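Local coordinates for protein A49R (Vaccinia virus, PDB 4D5T) that blocks host NF-kappa-B activation by binding the host protein BTRC, which diminishes ubiquitination and so stabilises the inhibitor NFKBIA, at residues F53-Q67 and V99-N111. Residues are numbered along the deposited sequence; the frame is centred on the assembly and turned at random. Where two conformers were deposited one is given.
Sequences FLDTVYTIIDQENYQ and VDAIITLKYIMNN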
# COMPACT_ATOMS: atom_id res chain seq x y z
N PHE A 53 7.59 3.49 2.49
CA PHE A 53 6.47 3.89 3.38
C PHE A 53 5.45 2.78 3.48
O PHE A 53 5.09 2.34 4.60
CB PHE A 53 5.84 5.22 2.92
CG PHE A 53 4.58 5.60 3.66
CD1 PHE A 53 4.67 6.28 4.87
CD2 PHE A 53 3.37 5.36 3.11
CE1 PHE A 53 3.53 6.61 5.57
CE2 PHE A 53 2.19 5.81 3.78
CZ PHE A 53 2.30 6.39 5.01
N LEU A 54 5.00 2.28 2.33
CA LEU A 54 3.98 1.21 2.36
C LEU A 54 4.49 -0.02 3.11
O LEU A 54 3.74 -0.68 3.86
CB LEU A 54 3.60 0.83 0.93
CG LEU A 54 2.82 1.88 0.16
CD1 LEU A 54 2.65 1.49 -1.30
CD2 LEU A 54 1.42 2.05 0.76
N ASP A 55 5.75 -0.40 2.87
CA ASP A 55 6.34 -1.57 3.49
C ASP A 55 6.46 -1.39 4.99
O ASP A 55 6.13 -2.29 5.75
CB ASP A 55 7.73 -1.83 2.86
CG ASP A 55 8.42 -3.05 3.41
OD1 ASP A 55 8.00 -4.14 3.05
OD2 ASP A 55 9.34 -2.91 4.21
N THR A 56 6.88 -0.21 5.41
CA THR A 56 6.89 0.16 6.84
C THR A 56 5.51 0.07 7.47
O THR A 56 5.34 -0.54 8.52
CB THR A 56 7.57 1.49 7.05
OG1 THR A 56 8.92 1.35 6.64
CG2 THR A 56 7.54 1.90 8.52
N VAL A 57 4.47 0.61 6.79
CA VAL A 57 3.15 0.56 7.34
C VAL A 57 2.65 -0.86 7.41
O VAL A 57 2.06 -1.31 8.45
CB VAL A 57 2.16 1.43 6.47
CG1 VAL A 57 0.70 1.26 6.90
CG2 VAL A 57 2.54 2.88 6.56
N TYR A 58 2.87 -1.62 6.34
CA TYR A 58 2.48 -3.05 6.33
C TYR A 58 3.08 -3.79 7.55
O TYR A 58 2.42 -4.58 8.23
CB TYR A 58 2.95 -3.66 5.02
CG TYR A 58 2.52 -5.05 4.76
CD1 TYR A 58 3.25 -6.12 5.23
CD2 TYR A 58 1.38 -5.32 4.01
CE1 TYR A 58 2.88 -7.42 4.96
CE2 TYR A 58 0.98 -6.63 3.74
CZ TYR A 58 1.72 -7.65 4.24
OH TYR A 58 1.36 -8.93 3.96
N THR A 59 4.35 -3.52 7.80
CA THR A 59 5.11 -4.17 8.89
C THR A 59 4.56 -3.73 10.25
O THR A 59 4.41 -4.56 11.15
CB THR A 59 6.59 -3.81 8.80
OG1 THR A 59 7.10 -4.36 7.61
CG2 THR A 59 7.36 -4.40 9.98
N ILE A 60 4.30 -2.44 10.42
CA ILE A 60 3.69 -1.93 11.65
C ILE A 60 2.33 -2.54 11.98
O ILE A 60 2.07 -2.95 13.13
CB ILE A 60 3.58 -0.41 11.57
CG1 ILE A 60 4.99 0.15 11.66
CG2 ILE A 60 2.68 0.15 12.66
CD1 ILE A 60 5.04 1.60 11.31
N ILE A 61 1.47 -2.66 10.99
CA ILE A 61 0.16 -3.24 11.15
C ILE A 61 0.24 -4.67 11.58
O ILE A 61 -0.49 -5.08 12.48
CB ILE A 61 -0.69 -3.04 9.88
CG1 ILE A 61 -1.04 -1.57 9.75
CG2 ILE A 61 -1.94 -3.90 9.93
CD1 ILE A 61 -1.71 -1.20 8.42
N ASP A 62 1.17 -5.43 10.96
CA ASP A 62 1.56 -6.73 11.39
C ASP A 62 0.40 -7.72 11.46
O ASP A 62 0.28 -8.46 12.44
CB ASP A 62 2.27 -6.63 12.77
CG ASP A 62 2.96 -7.92 13.19
OD1 ASP A 62 3.46 -8.68 12.34
OD2 ASP A 62 2.98 -8.19 14.41
N GLN A 63 -0.46 -7.72 10.44
CA GLN A 63 -1.63 -8.60 10.46
C GLN A 63 -1.64 -9.62 9.34
O GLN A 63 -2.67 -10.18 9.02
CB GLN A 63 -2.91 -7.75 10.50
CG GLN A 63 -2.99 -7.00 11.89
CD GLN A 63 -3.38 -7.84 13.14
OE1 GLN A 63 -3.29 -9.09 13.20
NE2 GLN A 63 -3.76 -7.11 14.22
N GLU A 64 -0.46 -9.90 8.77
CA GLU A 64 -0.39 -10.76 7.61
C GLU A 64 -1.01 -12.16 7.87
O GLU A 64 -1.87 -12.60 7.09
CB GLU A 64 1.02 -10.90 7.11
CG GLU A 64 1.09 -11.86 5.93
CD GLU A 64 2.47 -11.86 5.27
OE1 GLU A 64 2.84 -10.85 4.71
OE2 GLU A 64 3.16 -12.89 5.28
N ASN A 65 -0.66 -12.82 8.98
CA ASN A 65 -1.22 -14.18 9.24
C ASN A 65 -2.75 -14.18 9.45
O ASN A 65 -3.48 -15.02 8.88
CB ASN A 65 -0.53 -14.86 10.41
CG ASN A 65 0.90 -15.24 10.10
OD1 ASN A 65 1.30 -15.36 8.92
ND2 ASN A 65 1.71 -15.38 11.15
N TYR A 66 -3.24 -13.25 10.27
CA TYR A 66 -4.69 -13.12 10.48
C TYR A 66 -5.42 -12.86 9.17
O TYR A 66 -6.43 -13.47 8.90
CB TYR A 66 -4.97 -11.96 11.43
CG TYR A 66 -6.45 -11.59 11.58
CD1 TYR A 66 -7.33 -12.44 12.21
CD2 TYR A 66 -6.92 -10.33 11.15
CE1 TYR A 66 -8.65 -12.12 12.32
CE2 TYR A 66 -8.25 -9.95 11.33
CZ TYR A 66 -9.11 -10.85 11.91
OH TYR A 66 -10.45 -10.53 12.07
N GLN A 67 -4.93 -11.92 8.37
CA GLN A 67 -5.69 -11.52 7.16
C GLN A 67 -5.68 -12.63 6.13
O GLN A 67 -6.63 -12.75 5.38
CB GLN A 67 -5.19 -10.19 6.58
CG GLN A 67 -5.26 -8.99 7.53
CD GLN A 67 -6.67 -8.49 7.84
OE1 GLN A 67 -7.66 -9.11 7.52
NE2 GLN A 67 -6.74 -7.46 8.63
N VAL A 99 -3.98 3.84 0.94
CA VAL A 99 -2.99 3.00 1.56
C VAL A 99 -3.63 1.68 2.03
O VAL A 99 -3.12 0.56 1.78
CB VAL A 99 -2.26 3.73 2.69
CG1 VAL A 99 -1.39 2.75 3.52
CG2 VAL A 99 -1.39 4.78 2.10
N ASP A 100 -4.81 1.80 2.62
CA ASP A 100 -5.60 0.59 2.98
C ASP A 100 -5.91 -0.28 1.77
O ASP A 100 -5.80 -1.53 1.84
CB ASP A 100 -6.91 1.06 3.68
CG ASP A 100 -7.84 -0.11 4.07
OD1 ASP A 100 -7.46 -0.92 4.91
OD2 ASP A 100 -8.90 -0.23 3.48
N ALA A 101 -6.30 0.33 0.63
CA ALA A 101 -6.57 -0.40 -0.55
C ALA A 101 -5.36 -1.17 -1.04
O ALA A 101 -5.47 -2.37 -1.35
CB ALA A 101 -7.12 0.50 -1.67
N ILE A 102 -4.20 -0.51 -1.11
CA ILE A 102 -3.00 -1.14 -1.57
C ILE A 102 -2.61 -2.34 -0.69
O ILE A 102 -2.28 -3.38 -1.21
CB ILE A 102 -1.84 -0.12 -1.67
CG1 ILE A 102 -2.11 0.87 -2.83
CG2 ILE A 102 -0.54 -0.79 -1.94
CD1 ILE A 102 -1.30 2.16 -2.76
N ILE A 103 -2.66 -2.14 0.63
CA ILE A 103 -2.29 -3.20 1.56
C ILE A 103 -3.28 -4.34 1.50
O ILE A 103 -2.88 -5.51 1.49
CB ILE A 103 -2.16 -2.60 2.96
CG1 ILE A 103 -0.83 -1.83 2.98
CG2 ILE A 103 -2.24 -3.67 4.02
CD1 ILE A 103 -0.61 -1.08 4.25
N THR A 104 -4.57 -4.02 1.37
CA THR A 104 -5.60 -5.08 1.21
C THR A 104 -5.36 -5.90 -0.06
O THR A 104 -5.44 -7.16 -0.04
CB THR A 104 -7.01 -4.48 1.16
OG1 THR A 104 -7.29 -3.85 2.42
CG2 THR A 104 -8.05 -5.59 0.94
N LEU A 105 -5.03 -5.23 -1.16
CA LEU A 105 -4.76 -5.92 -2.41
C LEU A 105 -3.53 -6.84 -2.23
O LEU A 105 -3.48 -7.95 -2.79
CB LEU A 105 -4.57 -4.94 -3.59
CG LEU A 105 -5.90 -4.21 -3.93
CD1 LEU A 105 -5.66 -3.14 -4.97
CD2 LEU A 105 -7.01 -5.08 -4.41
N LYS A 106 -2.51 -6.39 -1.51
CA LYS A 106 -1.34 -7.22 -1.21
C LYS A 106 -1.75 -8.45 -0.41
O LYS A 106 -1.35 -9.57 -0.76
CB LYS A 106 -0.24 -6.41 -0.48
CG LYS A 106 0.95 -7.27 -0.13
CD LYS A 106 2.14 -6.47 0.34
CE LYS A 106 3.22 -7.49 0.76
NZ LYS A 106 4.54 -6.91 0.92
N TYR A 107 -2.64 -8.30 0.57
CA TYR A 107 -3.11 -9.50 1.29
C TYR A 107 -3.79 -10.48 0.35
O TYR A 107 -3.66 -11.73 0.47
CB TYR A 107 -4.07 -9.17 2.42
CG TYR A 107 -3.57 -8.31 3.53
CD1 TYR A 107 -2.31 -8.50 4.12
CD2 TYR A 107 -4.42 -7.37 4.10
CE1 TYR A 107 -1.86 -7.70 5.17
CE2 TYR A 107 -3.97 -6.56 5.14
CZ TYR A 107 -2.71 -6.76 5.69
OH TYR A 107 -2.36 -6.00 6.76
N ILE A 108 -4.62 -9.96 -0.55
CA ILE A 108 -5.40 -10.78 -1.46
C ILE A 108 -4.48 -11.49 -2.44
O ILE A 108 -4.64 -12.71 -2.68
CB ILE A 108 -6.46 -9.98 -2.22
CG1 ILE A 108 -7.52 -9.45 -1.26
CG2 ILE A 108 -7.11 -10.84 -3.32
CD1 ILE A 108 -8.50 -8.55 -1.97
N MET A 109 -3.46 -10.79 -2.92
CA MET A 109 -2.43 -11.41 -3.79
C MET A 109 -1.49 -12.37 -3.06
O MET A 109 -0.82 -13.19 -3.70
CB MET A 109 -1.60 -10.35 -4.52
CG MET A 109 -2.37 -9.49 -5.53
SD MET A 109 -3.18 -10.34 -6.87
CE MET A 109 -4.75 -10.72 -6.21
N ASN A 110 -1.47 -12.34 -1.74
CA ASN A 110 -0.76 -13.39 -0.91
C ASN A 110 -1.46 -14.77 -0.97
O ASN A 110 -0.91 -15.74 -0.52
CB ASN A 110 -0.61 -12.98 0.59
CG ASN A 110 0.32 -11.77 0.84
OD1 ASN A 110 1.20 -11.45 0.04
ND2 ASN A 110 0.12 -11.09 1.99
N ASN A 111 -2.70 -14.81 -1.51
CA ASN A 111 -3.49 -16.07 -1.71
C ASN A 111 -3.27 -16.54 -3.15
O ASN A 111 -3.72 -15.92 -4.09
CB ASN A 111 -4.98 -15.80 -1.44
CG ASN A 111 -5.88 -17.00 -1.64
OD1 ASN A 111 -6.05 -17.51 -2.75
ND2 ASN A 111 -6.43 -17.49 -0.53
O HOH W 1 5.42 -5.12 2.99
O HOH W 2 0.32 -6.26 7.99
O HOH W 3 -1.96 -12.08 4.00
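Val-99 packs CG1 against CD2 of Leu-54 (4.0 Å), while its CG2 meets the edge of the Phe-53 ring; Leu-142 of helix 132-150 adds to this apolar end. One turn on, CG2 of Ile-102 touches the other Leu-54 methyl, and Ile-103 enters as a knob among Leu-54, Val-57, Tyr-58 and Ile-61, its CD1 3.8 Å from Val-57 CG1. The axes of helix segments 53-61 and 99-109 cross at -70°. Lys-106, its chain anti at every torsion, runs across one face of the Tyr-58 ring and sets NZ 4.3 Å from the ring centroid, nearly on the normal, a cation-pi contact; water 1 links NZ to Asp-55 OD1. Tyr-107 is the second knob, among Tyr-58, Ile-61, Glu-64 and Gln-67. Its ring meets that of Tyr-58 obliquely, planes 42° apart, and takes Gln-67 CB over one face (3.9 Å to the centroid). Water 2 joins its OH to Tyr-58 O and Gln-63 N, bridging the turn between helices 49-61 and 64-72. Asn-110 ND2 donates in its amide plane to Tyr-58 OH (3.2 Å), which in turn donates to Glu-64 OE1 on the anti side (2.5 Å). The contact thus grades from hydrocarbon to polar within this Bcl-2-like helical bundle: two bonds hold the Tyr-58 hydroxyl in place, Lys-106 and the Tyr-107 ring limit how its ring can turn, and the lysine probably polarises its face.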